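Local atomic coordinates of calcium uptake protein 3, mitochondrial (Homo sapiens, PDB entry 6AGI), a protein that senses mitochondrial calcium through its EF-hands and, as a disulfide-linked heterodimer with MICU1, tunes the calcium uniporter channel in the central nervous system and skeletal muscle. Residues V122-L128 against L213-F217; M64-P69 against L82-V87; N119-D123 against E224-E228; E16-R20 against L153-Y158. All blocks are in the same frame, centred on the assembly; numbering follows the deposited sequence.

Contact 1: V122-L128 against L213-F217; sequences VDKKEFL and LVHFF. With CA (calcium ion), chain F.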
loop_
_atom_site.group_PDB
_atom_site.type_symbol
_atom_site.label_atom_id
_atom_site.label_comp_id
_atom_site.label_asym_id
_atom_site.label_seq_id
_atom_site.Cartn_x
_atom_site.Cartn_y
_atom_site.Cartn_z
ATOM N N VAL B 122 -11.313 16.783 -16.863
ATOM C CA VAL B 122 -10.052 17.407 -16.489
ATOM C C VAL B 122 -9.698 18.381 -17.606
ATOM O O VAL B 122 -9.518 17.978 -18.761
ATOM C CB VAL B 122 -8.937 16.380 -16.237
ATOM C CG1 VAL B 122 -7.602 17.058 -16.074
ATOM C CG2 VAL B 122 -9.223 15.628 -14.968
ATOM N N ASP B 123 -9.708 19.673 -17.275
ATOM C CA ASP B 123 -9.252 20.756 -18.141
ATOM C C ASP B 123 -7.771 20.601 -18.450
ATOM O O ASP B 123 -7.023 19.943 -17.725
ATOM C CB ASP B 123 -9.421 22.106 -17.448
ATOM C CG ASP B 123 -10.774 22.272 -16.801
ATOM O OD1 ASP B 123 -11.638 21.382 -16.971
ATOM O OD2 ASP B 123 -10.941 23.270 -16.069
ATOM N N LYS B 124 -7.337 21.264 -19.519
ATOM C CA LYS B 124 -5.909 21.505 -19.693
ATOM C C LYS B 124 -5.328 22.251 -18.494
ATOM O O LYS B 124 -4.164 22.048 -18.139
ATOM C CB LYS B 124 -5.660 22.293 -20.983
ATOM C CG LYS B 124 -4.187 22.475 -21.367
ATOM C CD LYS B 124 -4.128 23.180 -22.715
ATOM C CE LYS B 124 -2.760 23.736 -23.080
ATOM N NZ LYS B 124 -2.847 24.264 -24.483
ATOM N N LYS B 125 -6.122 23.116 -17.856
ATOM C CA LYS B 125 -5.595 23.991 -16.816
ATOM C C LYS B 125 -5.470 23.242 -15.496
ATOM O O LYS B 125 -4.433 23.345 -14.808
ATOM C CB LYS B 125 -6.523 25.211 -16.682
ATOM C CG LYS B 125 -6.209 26.194 -15.566
ATOM C CD LYS B 125 -7.449 26.474 -14.710
ATOM C CE LYS B 125 -7.558 25.555 -13.506
ATOM N NZ LYS B 125 -8.950 25.493 -12.952
ATOM N N GLU B 126 -6.457 22.378 -15.210
ATOM C CA GLU B 126 -6.309 21.378 -14.155
ATOM C C GLU B 126 -5.065 20.525 -14.359
ATOM O O GLU B 126 -4.246 20.364 -13.447
ATOM C CB GLU B 126 -7.541 20.479 -14.090
ATOM C CG GLU B 126 -8.625 21.010 -13.205
ATOM C CD GLU B 126 -9.899 20.207 -13.311
ATOM O OE1 GLU B 126 -10.224 19.739 -14.414
ATOM O OE2 GLU B 126 -10.562 20.014 -12.272
ATOM N N PHE B 127 -4.914 19.971 -15.558
ATOM C CA PHE B 127 -3.763 19.130 -15.832
ATOM C C PHE B 127 -2.463 19.895 -15.654
ATOM O O PHE B 127 -1.452 19.295 -15.299
ATOM C CB PHE B 127 -3.863 18.519 -17.233
ATOM C CG PHE B 127 -2.820 17.480 -17.503
ATOM C CD1 PHE B 127 -1.588 17.816 -18.044
ATOM C CD2 PHE B 127 -3.052 16.161 -17.150
ATOM C CE1 PHE B 127 -0.632 16.845 -18.280
ATOM C CE2 PHE B 127 -2.089 15.187 -17.357
ATOM C CZ PHE B 127 -0.880 15.532 -17.929
ATOM N N LEU B 128 -2.456 21.203 -15.920
ATOM C CA LEU B 128 -1.216 21.971 -15.852
ATOM C C LEU B 128 -0.821 22.384 -14.433
ATOM O O LEU B 128 0.382 22.630 -14.177
ATOM C CB LEU B 128 -1.321 23.190 -16.778
ATOM C CG LEU B 128 -0.861 22.849 -18.213
ATOM C CD1 LEU B 128 -1.108 23.972 -19.188
ATOM C CD2 LEU B 128 0.630 22.449 -18.247
ATOM N N LEU B 213 -0.044 16.992 -23.900
ATOM C CA LEU B 213 -0.935 18.139 -23.801
ATOM C C LEU B 213 -1.860 18.241 -25.027
ATOM O O LEU B 213 -3.078 18.438 -24.889
ATOM C CB LEU B 213 -0.069 19.378 -23.635
ATOM C CG LEU B 213 -0.367 20.418 -22.581
ATOM C CD1 LEU B 213 -0.537 19.764 -21.239
ATOM C CD2 LEU B 213 0.807 21.402 -22.569
ATOM N N VAL B 214 -1.304 18.077 -26.235
ATOM C CA VAL B 214 -2.102 18.113 -27.463
ATOM C C VAL B 214 -2.943 16.842 -27.616
ATOM O O VAL B 214 -4.107 16.886 -28.047
ATOM C CB VAL B 214 -1.176 18.338 -28.673
ATOM C CG1 VAL B 214 -1.959 18.317 -29.954
ATOM C CG2 VAL B 214 -0.513 19.695 -28.538
ATOM N N HIS B 215 -2.370 15.696 -27.269
ATOM C CA HIS B 215 -3.113 14.452 -27.351
ATOM C C HIS B 215 -4.358 14.507 -26.469
ATOM O O HIS B 215 -5.426 14.032 -26.871
ATOM C CB HIS B 215 -2.199 13.298 -26.943
ATOM C CG HIS B 215 -2.885 11.969 -26.898
ATOM N ND1 HIS B 215 -3.120 11.216 -28.024
ATOM C CD2 HIS B 215 -3.381 11.254 -25.864
ATOM C CE1 HIS B 215 -3.729 10.094 -27.687
ATOM N NE2 HIS B 215 -3.905 10.094 -26.381
ATOM N N PHE B 216 -4.240 15.105 -25.269
ATOM C CA PHE B 216 -5.323 15.145 -24.279
ATOM C C PHE B 216 -6.337 16.235 -24.583
ATOM O O PHE B 216 -7.547 15.978 -24.577
ATOM C CB PHE B 216 -4.758 15.363 -22.875
ATOM C CG PHE B 216 -4.170 14.126 -22.261
ATOM C CD1 PHE B 216 -4.598 12.862 -22.655
ATOM C CD2 PHE B 216 -3.187 14.219 -21.300
ATOM C CE1 PHE B 216 -4.057 11.711 -22.077
ATOM C CE2 PHE B 216 -2.636 13.081 -20.731
ATOM C CZ PHE B 216 -3.079 11.823 -21.113
ATOM N N PHE B 217 -5.869 17.465 -24.816
ATOM C CA PHE B 217 -6.763 18.613 -24.920
ATOM C C PHE B 217 -6.749 19.270 -26.294
ATOM O O PHE B 217 -7.214 20.407 -26.426
ATOM C CB PHE B 217 -6.419 19.642 -23.854
ATOM C CG PHE B 217 -6.099 19.029 -22.534
ATOM C CD1 PHE B 217 -7.112 18.533 -21.722
ATOM C CD2 PHE B 217 -4.790 18.920 -22.104
ATOM C CE1 PHE B 217 -6.824 17.951 -20.503
ATOM C CE2 PHE B 217 -4.505 18.333 -20.897
ATOM C CZ PHE B 217 -5.531 17.844 -20.099
HETATM CA CA CA F . -12.674 19.746 -14.065
#
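Phe217 lays its ring against the first turn of helix 124-138, and Lys124 sits squarely on one face of it: Lys124 CA stands 3.5 Å from the centroid of the Phe217 ring, almost on the ring normal, a CH-pi contact made by the main chain itself. Lys124 CB and CG continue over the same ring, while CB of Phe216 lies over the centre of the opposite face. With CG turned anti to the carbonyl carbon (chi1 -41°), Phe217 also brings its rim to the backbone, where CE1 meets Val122 O at 3.2 Å near the ring plane. This helix is the exiting helix of EF-hand 1, and its Glu126 grips the calcium ion with both carboxylate oxygens, OE1 at 2.5 Å and OE2 at 2.8 Å. Glu126 OE1 also accepts a bond from the backbone N of Asp123 through its anti lone pair, tying the end of the binding loop to the helix. Phe127, its CG anti to the backbone N (chi1 -171°), points across the contact to meet both other rings. Its CG lies at the Phe217 edge, the two rings oblique; one face takes the edge of Phe216 in an offset edge-to-face pair, centroids 5.6 Å apart. Leu213 crosses beside this cluster, its CD1 lying 3.9 Å from Phe127 CD1 and also meeting Leu128 CD2, while the extended Lys124 chain passes Leu213 CG with its CE.

Contact 2: M64-P69 against L82-V87; sequences MLAETP and LKEKGV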
loop_
_atom_site.group_PDB
_atom_site.type_symbol
_atom_site.label_atom_id
_atom_site.label_comp_id
_atom_site.label_asym_id
_atom_site.label_seq_id
_atom_site.Cartn_x
_atom_site.Cartn_y
_atom_site.Cartn_z
ATOM N N MET B 64 6.237 19.425 -35.425
ATOM C CA MET B 64 6.380 18.069 -34.887
ATOM C C MET B 64 5.106 17.610 -34.177
ATOM O O MET B 64 4.674 16.463 -34.342
ATOM C CB MET B 64 7.555 18.038 -33.906
ATOM C CG MET B 64 7.760 16.772 -33.071
ATOM S SD MET B 64 9.531 16.580 -32.666
ATOM C CE MET B 64 10.231 16.257 -34.286
ATOM N N LEU B 65 4.450 18.521 -33.444
ATOM C CA LEU B 65 3.221 18.197 -32.719
ATOM C C LEU B 65 1.960 18.208 -33.569
ATOM O O LEU B 65 1.004 17.497 -33.236
ATOM C CB LEU B 65 3.005 19.166 -31.558
ATOM C CG LEU B 65 3.971 19.210 -30.379
ATOM C CD1 LEU B 65 3.694 20.331 -29.375
ATOM C CD2 LEU B 65 3.957 17.824 -29.748
ATOM N N ALA B 66 1.912 19.025 -34.628
ATOM C CA ALA B 66 0.692 19.137 -35.429
ATOM C C ALA B 66 0.080 17.794 -35.832
ATOM O O ALA B 66 -1.134 17.719 -36.054
ATOM C CB ALA B 66 0.983 19.961 -36.683
ATOM N N GLU B 67 0.881 16.731 -35.902
ATOM C CA GLU B 67 0.356 15.398 -36.179
ATOM C C GLU B 67 -0.502 14.790 -35.064
ATOM O O GLU B 67 -1.467 14.080 -35.367
ATOM C CB GLU B 67 1.515 14.467 -36.479
ATOM C CG GLU B 67 2.422 14.379 -35.286
ATOM C CD GLU B 67 2.118 13.209 -34.402
ATOM O OE1 GLU B 67 1.399 12.289 -34.849
ATOM O OE2 GLU B 67 2.511 13.302 -33.223
ATOM N N THR B 68 -0.236 15.119 -33.796
ATOM C CA THR B 68 -0.500 14.202 -32.681
ATOM C C THR B 68 -1.888 13.561 -32.761
ATOM O O THR B 68 -2.890 14.271 -32.944
ATOM C CB THR B 68 -0.382 14.947 -31.354
ATOM O OG1 THR B 68 0.844 15.678 -31.351
ATOM C CG2 THR B 68 -0.341 13.951 -30.208
ATOM N N PRO B 69 -2.003 12.248 -32.547
ATOM C CA PRO B 69 -3.315 11.616 -32.625
ATOM C C PRO B 69 -4.180 12.127 -31.494
ATOM O O PRO B 69 -3.680 12.372 -30.390
ATOM C CB PRO B 69 -3.017 10.116 -32.446
ATOM C CG PRO B 69 -1.534 9.962 -32.687
ATOM C CD PRO B 69 -0.929 11.278 -32.254
ATOM N N LEU B 82 4.092 7.005 -32.531
ATOM C CA LEU B 82 4.820 8.255 -32.297
ATOM C C LEU B 82 6.259 7.933 -31.954
ATOM O O LEU B 82 6.670 7.995 -30.797
ATOM C CB LEU B 82 4.233 9.005 -31.124
ATOM C CG LEU B 82 2.942 9.730 -31.210
ATOM C CD1 LEU B 82 2.746 10.407 -29.855
ATOM C CD2 LEU B 82 3.206 10.661 -32.303
ATOM N N LYS B 83 7.060 7.609 -32.941
ATOM C CA LYS B 83 8.351 7.108 -32.486
ATOM C C LYS B 83 9.208 8.247 -31.957
ATOM O O LYS B 83 9.461 8.337 -30.752
ATOM C CB LYS B 83 9.102 6.361 -33.593
ATOM C CG LYS B 83 10.320 5.602 -33.081
ATOM C CD LYS B 83 11.094 4.931 -34.203
ATOM C CE LYS B 83 12.415 4.355 -33.653
ATOM N NZ LYS B 83 13.437 4.090 -34.732
ATOM N N GLU B 84 9.606 9.167 -32.825
ATOM C CA GLU B 84 10.432 10.271 -32.379
ATOM C C GLU B 84 9.789 11.601 -32.720
ATOM O O GLU B 84 10.401 12.660 -32.517
ATOM C CB GLU B 84 11.834 10.128 -32.979
ATOM C CG GLU B 84 12.531 8.894 -32.420
ATOM C CD GLU B 84 14.046 8.930 -32.541
ATOM O OE1 GLU B 84 14.588 8.425 -33.552
ATOM O OE2 GLU B 84 14.687 9.464 -31.592
ATOM N N LYS B 85 8.555 11.535 -33.213
ATOM C CA LYS B 85 7.776 12.721 -33.532
ATOM C C LYS B 85 6.905 13.188 -32.354
ATOM O O LYS B 85 5.679 13.208 -32.460
ATOM C CB LYS B 85 6.902 12.472 -34.763
ATOM C CG LYS B 85 7.683 12.115 -36.017
ATOM C CD LYS B 85 6.755 11.883 -37.199
ATOM C CE LYS B 85 5.783 10.748 -36.923
ATOM N NZ LYS B 85 6.487 9.464 -36.656
ATOM N N GLY B 86 7.532 13.571 -31.244
ATOM C CA GLY B 86 6.808 14.075 -30.077
ATOM C C GLY B 86 7.773 14.550 -29.011
ATOM O O GLY B 86 8.983 14.309 -29.085
ATOM N N VAL B 87 7.218 15.208 -27.988
ATOM C CA VAL B 87 8.030 15.770 -26.898
ATOM C C VAL B 87 7.370 15.518 -25.550
ATOM O O VAL B 87 6.156 15.683 -25.387
ATOM C CB VAL B 87 8.325 17.285 -27.038
ATOM C CG1 VAL B 87 9.295 17.531 -28.163
ATOM C CG2 VAL B 87 7.051 18.114 -27.209
#
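Met64 and Leu65, in the last turn of helix 58-66, rest on the loop around Gly86 by van der Waals contact. Met64 CG lies 3.7 Å from Gly86 N and against the carbonyl carbon of Lys85; SD follows the loop backbone, and the bend at chi3 (-67°) sets CE 4.0 Å from Glu84 O. Among the apolar side chains, Leu65 CD2 meets Val87 CG2 at 4.0 Å, the two crossing at about a right angle, and Pro69 CD meets Leu82 CD2 at 4.2 Å. The polar part is modest. Glu67 is poorly ordered and its carboxylate position tentative; OE2 near Lys85 O (3.3 Å) is a pair of acceptors and not a bond. Glu67 OE1 lies 6.1 Å from Lys85 NZ, too far for a salt bridge, though the opposite charges may attract weakly. Within residues 64-69, Leu65 O takes two donors, the backbone N of Thr68 and Thr68 OG1, the latter at 2.6 Å in the carbonyl plane, which together hold the chain turned between Leu65 and Thr68. Helix 211-217 borders the contact: Val87 N bonds to Thr211 OG1, Pro69 O accepts from His215 ND1, and Leu65 and Leu82 both touch Thr211, while Leu82 also reaches Pro35 at the start of helix 35-43.

Contact 3: N119-D123 against E224-E228; sequences NEMVD and ELNFE. With CA (calcium ion), chain F.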
loop_
_atom_site.group_PDB
_atom_site.type_symbol
_atom_site.label_atom_id
_atom_site.label_comp_id
_atom_site.label_asym_id
_atom_site.label_seq_id
_atom_site.Cartn_x
_atom_site.Cartn_y
_atom_site.Cartn_z
ATOM N N ASN B 119 -16.483 18.395 -11.747
ATOM C CA ASN B 119 -17.318 18.190 -12.930
ATOM C C ASN B 119 -17.059 16.866 -13.643
ATOM O O ASN B 119 -17.726 16.605 -14.640
ATOM C CB ASN B 119 -17.111 19.324 -13.929
ATOM C CG ASN B 119 -15.686 19.395 -14.419
ATOM O OD1 ASN B 119 -14.841 18.575 -14.032
ATOM N ND2 ASN B 119 -15.404 20.366 -15.283
ATOM N N GLU B 120 -16.079 16.067 -13.220
ATOM C CA GLU B 120 -15.751 14.788 -13.844
ATOM C C GLU B 120 -15.125 14.924 -15.224
ATOM O O GLU B 120 -15.125 13.966 -16.006
ATOM C CB GLU B 120 -16.974 13.882 -13.899
ATOM C CG GLU B 120 -17.127 13.219 -12.597
ATOM C CD GLU B 120 -18.545 12.999 -12.264
ATOM O OE1 GLU B 120 -19.411 13.249 -13.132
ATOM O OE2 GLU B 120 -18.784 12.664 -11.094
ATOM N N MET B 121 -14.593 16.090 -15.552
ATOM C CA MET B 121 -13.653 16.187 -16.654
ATOM C C MET B 121 -12.399 16.852 -16.101
ATOM O O MET B 121 -12.409 17.415 -15.004
ATOM C CB MET B 121 -14.196 16.974 -17.892
ATOM C CG MET B 121 -15.647 16.713 -18.387
ATOM S SD MET B 121 -15.899 15.007 -18.992
ATOM C CE MET B 121 -16.090 15.222 -20.765
ATOM N N VAL B 122 -11.313 16.783 -16.863
ATOM C CA VAL B 122 -10.052 17.407 -16.489
ATOM C C VAL B 122 -9.698 18.381 -17.606
ATOM O O VAL B 122 -9.518 17.978 -18.761
ATOM C CB VAL B 122 -8.937 16.380 -16.237
ATOM C CG1 VAL B 122 -7.602 17.058 -16.074
ATOM C CG2 VAL B 122 -9.223 15.628 -14.968
ATOM N N ASP B 123 -9.708 19.673 -17.275
ATOM C CA ASP B 123 -9.252 20.756 -18.141
ATOM C C ASP B 123 -7.771 20.601 -18.450
ATOM O O ASP B 123 -7.023 19.943 -17.725
ATOM C CB ASP B 123 -9.421 22.106 -17.448
ATOM C CG ASP B 123 -10.774 22.272 -16.801
ATOM O OD1 ASP B 123 -11.638 21.382 -16.971
ATOM O OD2 ASP B 123 -10.941 23.270 -16.069
ATOM N N GLU B 224 -11.677 18.302 -23.196
ATOM C CA GLU B 224 -11.621 17.848 -21.815
ATOM C C GLU B 224 -11.624 16.329 -21.740
ATOM O O GLU B 224 -12.051 15.638 -22.671
ATOM C CB GLU B 224 -12.795 18.394 -20.980
ATOM C CG GLU B 224 -12.899 19.910 -20.902
ATOM C CD GLU B 224 -14.193 20.416 -21.523
ATOM O OE1 GLU B 224 -15.127 19.592 -21.712
ATOM O OE2 GLU B 224 -14.278 21.633 -21.819
ATOM N N LEU B 225 -11.115 15.829 -20.603
ATOM C CA LEU B 225 -10.823 14.418 -20.371
ATOM C C LEU B 225 -11.769 13.861 -19.317
ATOM O O LEU B 225 -11.786 14.350 -18.181
ATOM C CB LEU B 225 -9.387 14.239 -19.905
ATOM C CG LEU B 225 -8.266 13.998 -20.900
ATOM C CD1 LEU B 225 -7.008 13.685 -20.084
ATOM C CD2 LEU B 225 -8.617 12.831 -21.801
ATOM N N ASN B 226 -12.549 12.845 -19.680
ATOM C CA ASN B 226 -13.385 12.152 -18.708
ATOM C C ASN B 226 -12.591 10.992 -18.091
ATOM O O ASN B 226 -11.471 10.682 -18.512
ATOM C CB ASN B 226 -14.678 11.660 -19.362
ATOM C CG ASN B 226 -14.434 10.555 -20.399
ATOM O OD1 ASN B 226 -13.297 10.257 -20.768
ATOM N ND2 ASN B 226 -15.510 9.978 -20.896
ATOM N N PHE B 227 -13.183 10.324 -17.097
ATOM C CA PHE B 227 -12.484 9.225 -16.434
ATOM C C PHE B 227 -12.164 8.083 -17.398
ATOM O O PHE B 227 -11.125 7.419 -17.275
ATOM C CB PHE B 227 -13.322 8.683 -15.286
ATOM C CG PHE B 227 -12.695 7.522 -14.611
ATOM C CD1 PHE B 227 -11.347 7.544 -14.254
ATOM C CD2 PHE B 227 -13.440 6.368 -14.390
ATOM C CE1 PHE B 227 -10.763 6.431 -13.644
ATOM C CE2 PHE B 227 -12.873 5.254 -13.788
ATOM C CZ PHE B 227 -11.537 5.280 -13.411
ATOM N N GLU B 228 -13.055 7.818 -18.347
ATOM C CA GLU B 228 -12.869 6.652 -19.198
ATOM C C GLU B 228 -11.637 6.809 -20.103
ATOM O O GLU B 228 -10.825 5.879 -20.223
ATOM C CB GLU B 228 -14.165 6.402 -19.969
ATOM C CG GLU B 228 -15.335 5.934 -19.044
ATOM C CD GLU B 228 -16.162 7.079 -18.373
ATOM O OE1 GLU B 228 -16.186 8.220 -18.889
ATOM O OE2 GLU B 228 -16.803 6.826 -17.318
HETATM CA CA CA F . -12.674 19.746 -14.065
#
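Val122 and Leu225 face each other as an antiparallel hydrogen-bonded pair, a single beta bridge. Val122 N donates to Leu225 O at 2.8 Å, and Leu225 N returns a longer bond to Val122 O at 3.2 Å. Each donor is tilted from the plane of the carbonyl it meets, by 18° and 30° respectively. Met121 CA also approaches Leu225 O, at 3.0 Å, so that carbonyl meets two successive residues, one by a hydrogen bond and one by a weaker CA-H...O contact. Side chains pack beside the bridge. Met121 CB lies on Glu224 CB at 3.7 Å, and a bend at chi2 lays SD 3.6 Å from Asn226 CB. Asn226 sends its amide the other way, with OD1 capping Asp229 N at the start of helix 227-250.

Behind this first shell lies the metal. Met121 gives its own carbonyl oxygen to the calcium ion at 2.5 Å, Asn119 OD1 binds at an equal distance, and Asp115, Asp117 and Glu126 supply the remaining protein ligands. Asn119 OD1 also accepts a bond from Met121 N, nearly straight (166°), closing an Asx turn, although the donor stands well above the carbonyl plane. Farther out, Asp115 OD2 accepts a bond from the backbone N of Glu120.

A ligand carbonyl followed directly by a bridging residue is characteristic of the EF-hand loop, where that residue makes the short beta bridge to a partner loop. Here residues 224-226, flanked by helices 211-217 and 227-250, take the partner's place, consistent with an EF-hand-like pair.

Contact 4: E16-R20 against L153-Y158; sequences ERRFR and LRLQLY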
loop_
_atom_site.group_PDB
_atom_site.type_symbol
_atom_site.label_atom_id
_atom_site.label_comp_id
_atom_site.label_asym_id
_atom_site.label_seq_id
_atom_site.Cartn_x
_atom_site.Cartn_y
_atom_site.Cartn_z
ATOM N N GLU B 16 16.111 13.694 -12.012
ATOM C CA GLU B 16 16.493 14.748 -12.941
ATOM C C GLU B 16 17.726 14.355 -13.750
ATOM O O GLU B 16 17.768 14.588 -14.969
ATOM C CB GLU B 16 16.723 16.053 -12.173
ATOM C CG GLU B 16 15.619 16.309 -11.152
ATOM C CD GLU B 16 15.908 17.421 -10.151
ATOM O OE1 GLU B 16 14.906 18.057 -9.748
ATOM O OE2 GLU B 16 17.069 17.684 -9.777
ATOM N N ARG B 17 18.708 13.694 -13.119
ATOM C CA ARG B 17 19.861 13.214 -13.870
ATOM C C ARG B 17 19.459 12.214 -14.949
ATOM O O ARG B 17 19.989 12.253 -16.070
ATOM C CB ARG B 17 20.887 12.554 -12.945
ATOM C CG ARG B 17 21.858 13.526 -12.260
ATOM C CD ARG B 17 22.763 12.872 -11.226
ATOM N NE ARG B 17 22.319 12.813 -9.836
ATOM C CZ ARG B 17 22.292 11.705 -9.102
ATOM N NH1 ARG B 17 22.661 10.550 -9.643
ATOM N NH2 ARG B 17 21.916 11.760 -7.827
ATOM N N ARG B 18 18.508 11.313 -14.633
ATOM C CA ARG B 18 18.098 10.295 -15.597
ATOM C C ARG B 18 17.269 10.894 -16.724
ATOM O O ARG B 18 17.439 10.520 -17.897
ATOM C CB ARG B 18 17.313 9.196 -14.902
ATOM C CG ARG B 18 16.925 8.050 -15.836
ATOM C CD ARG B 18 16.778 6.710 -15.099
ATOM N NE ARG B 18 16.264 5.645 -15.957
ATOM C CZ ARG B 18 17.039 4.678 -16.459
ATOM N NH1 ARG B 18 18.336 4.682 -16.178
ATOM N NH2 ARG B 18 16.535 3.727 -17.254
ATOM N N PHE B 19 16.339 11.793 -16.385
ATOM C CA PHE B 19 15.626 12.531 -17.418
ATOM C C PHE B 19 16.617 13.145 -18.387
ATOM O O PHE B 19 16.517 12.963 -19.610
ATOM C CB PHE B 19 14.775 13.640 -16.819
ATOM C CG PHE B 19 14.033 14.414 -17.855
ATOM C CD1 PHE B 19 13.100 13.799 -18.656
ATOM C CD2 PHE B 19 14.373 15.738 -18.116
ATOM C CE1 PHE B 19 12.420 14.515 -19.636
ATOM C CE2 PHE B 19 13.723 16.459 -19.094
ATOM C CZ PHE B 19 12.734 15.853 -19.869
ATOM N N ARG B 20 17.606 13.865 -17.843
ATOM C CA ARG B 20 18.592 14.511 -18.697
ATOM C C ARG B 20 19.398 13.490 -19.491
ATOM O O ARG B 20 19.770 13.754 -20.642
ATOM C CB ARG B 20 19.512 15.381 -17.855
ATOM C CG ARG B 20 18.834 16.600 -17.237
ATOM C CD ARG B 20 19.818 17.308 -16.340
ATOM N NE ARG B 20 21.159 17.068 -16.843
ATOM C CZ ARG B 20 21.990 18.011 -17.241
ATOM N NH1 ARG B 20 21.607 19.272 -17.220
ATOM N NH2 ARG B 20 23.192 17.679 -17.679
ATOM N N LEU B 153 19.446 24.752 -14.470
ATOM C CA LEU B 153 18.852 23.422 -14.391
ATOM C C LEU B 153 17.338 23.519 -14.265
ATOM O O LEU B 153 16.605 22.690 -14.824
ATOM C CB LEU B 153 19.472 22.661 -13.214
ATOM C CG LEU B 153 19.097 21.244 -12.720
ATOM C CD1 LEU B 153 19.343 20.113 -13.711
ATOM C CD2 LEU B 153 19.737 20.946 -11.390
ATOM N N ARG B 154 16.851 24.552 -13.575
ATOM C CA ARG B 154 15.415 24.793 -13.485
ATOM C C ARG B 154 14.830 25.081 -14.850
ATOM O O ARG B 154 13.776 24.547 -15.211
ATOM C CB ARG B 154 15.164 25.956 -12.543
ATOM C CG ARG B 154 13.735 26.215 -12.157
ATOM C CD ARG B 154 13.686 27.267 -11.040
ATOM N NE ARG B 154 14.654 26.951 -9.983
ATOM C CZ ARG B 154 15.615 27.776 -9.561
ATOM N NH1 ARG B 154 15.738 28.990 -10.095
ATOM N NH2 ARG B 154 16.453 27.393 -8.597
ATOM N N LEU B 155 15.516 25.905 -15.639
ATOM C CA LEU B 155 15.096 26.130 -17.016
ATOM C C LEU B 155 15.069 24.830 -17.801
ATOM O O LEU B 155 14.084 24.528 -18.490
ATOM C CB LEU B 155 16.021 27.141 -17.690
ATOM C CG LEU B 155 15.627 27.399 -19.150
ATOM C CD1 LEU B 155 14.431 28.336 -19.281
ATOM C CD2 LEU B 155 16.819 27.955 -19.877
ATOM N N GLN B 156 16.146 24.045 -17.703
ATOM C CA GLN B 156 16.217 22.805 -18.465
ATOM C C GLN B 156 15.025 21.912 -18.159
ATOM O O GLN B 156 14.479 21.258 -19.059
ATOM C CB GLN B 156 17.526 22.070 -18.185
ATOM C CG GLN B 156 18.699 22.491 -19.097
ATOM C CD GLN B 156 19.913 21.591 -18.938
ATOM O OE1 GLN B 156 19.911 20.689 -18.113
ATOM N NE2 GLN B 156 20.955 21.844 -19.712
ATOM N N LEU B 157 14.612 21.867 -16.888
ATOM C CA LEU B 157 13.554 20.957 -16.468
ATOM C C LEU B 157 12.140 21.523 -16.628
ATOM O O LEU B 157 11.206 20.740 -16.844
ATOM C CB LEU B 157 13.787 20.549 -15.006
ATOM C CG LEU B 157 15.100 19.853 -14.603
ATOM C CD1 LEU B 157 15.229 19.797 -13.108
ATOM C CD2 LEU B 157 15.208 18.444 -15.160
ATOM N N TYR B 158 11.936 22.854 -16.542
ATOM C CA TYR B 158 10.572 23.401 -16.629
ATOM C C TYR B 158 10.332 24.570 -17.575
ATOM O O TYR B 158 9.175 24.968 -17.715
ATOM C CB TYR B 158 10.040 23.821 -15.241
ATOM C CG TYR B 158 10.383 22.894 -14.092
ATOM C CD1 TYR B 158 9.570 21.796 -13.808
ATOM C CD2 TYR B 158 11.485 23.129 -13.271
ATOM C CE1 TYR B 158 9.869 20.937 -12.778
ATOM C CE2 TYR B 158 11.777 22.289 -12.230
ATOM C CZ TYR B 158 10.968 21.183 -11.991
ATOM O OH TYR B 158 11.259 20.330 -10.945
#
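Leu157 provides the apolar centre of this helix-helix contact, touching Glu16 and Phe19 from helix 14-22 with its two methyl branches. Its CD2 lies 4.1 Å from Phe19 CD2, oblique to the ring, the two side chains sliding past each other in opposite directions. Glu16 crosses Leu157 at about a right angle, its CG to OE1 passing CD1; Glu16 CG is 4.0 Å from Leu157 CD1 and Glu16 OE1 3.8 Å. Arg20 adds its aliphatic portion, with CD placed 3.9 Å from Leu153 CD1, one turn before Leu157 on the same helix.

The polar contacts lie at Arg20 and Glu16. The Arg20 chain runs out with CG anti to the carbonyl carbon (chi1 -68°) and bends at chi3. Its NH1 is modelled too close to Gln156 OE1 for the contact to be relied on; as built, that oxygen lies near the guanidinium plane at its edge, the amide plane turned by 34°. A weak, long ion pair links Arg20 NE to Asp9. On Glu16 the second oxygen, OE2, accepts a bond from the backbone N of Thr13, tying this buried carboxylate back to the start of its own helix while OE1 stays beside Leu157.

The short segments of the two helices approach to 11.4 Å between axes and cross at 63°. Helix 6-9 borders the Arg20 side, where Leu8 touches Arg20, Leu153 and Gln156. A backbone hydrogen bond joins Gln156 to Leu31 of strand 30-32. On the Glu16 side stands helix 90-101, whose Tyr90 meets Glu16, Phe19 and Tyr158, and Tyr158 also rests on helix 124-138.

Overall arrangement
Followed from the N terminus, the chain shows how short and long closures combine in one lobe. Helix 14-22 opens contact 4, which closes only at helix 147-158; within that span contact 2 shuts a short loop between helix 58-66 and the approach to helix 90-101. Before contact 4 closes, EF-hand 1 opens contacts 3 and 1, which share Val122 and Asp123 and both cross contact 4 along the chain. Helix 211-217 then completes contact 1 and the entry to helix 227-250 completes contact 3, their centres about 9 Å apart beside one calcium ion. Contact 2 joins contact 1 through His215 and Pro69; contact 4 touches none of the others.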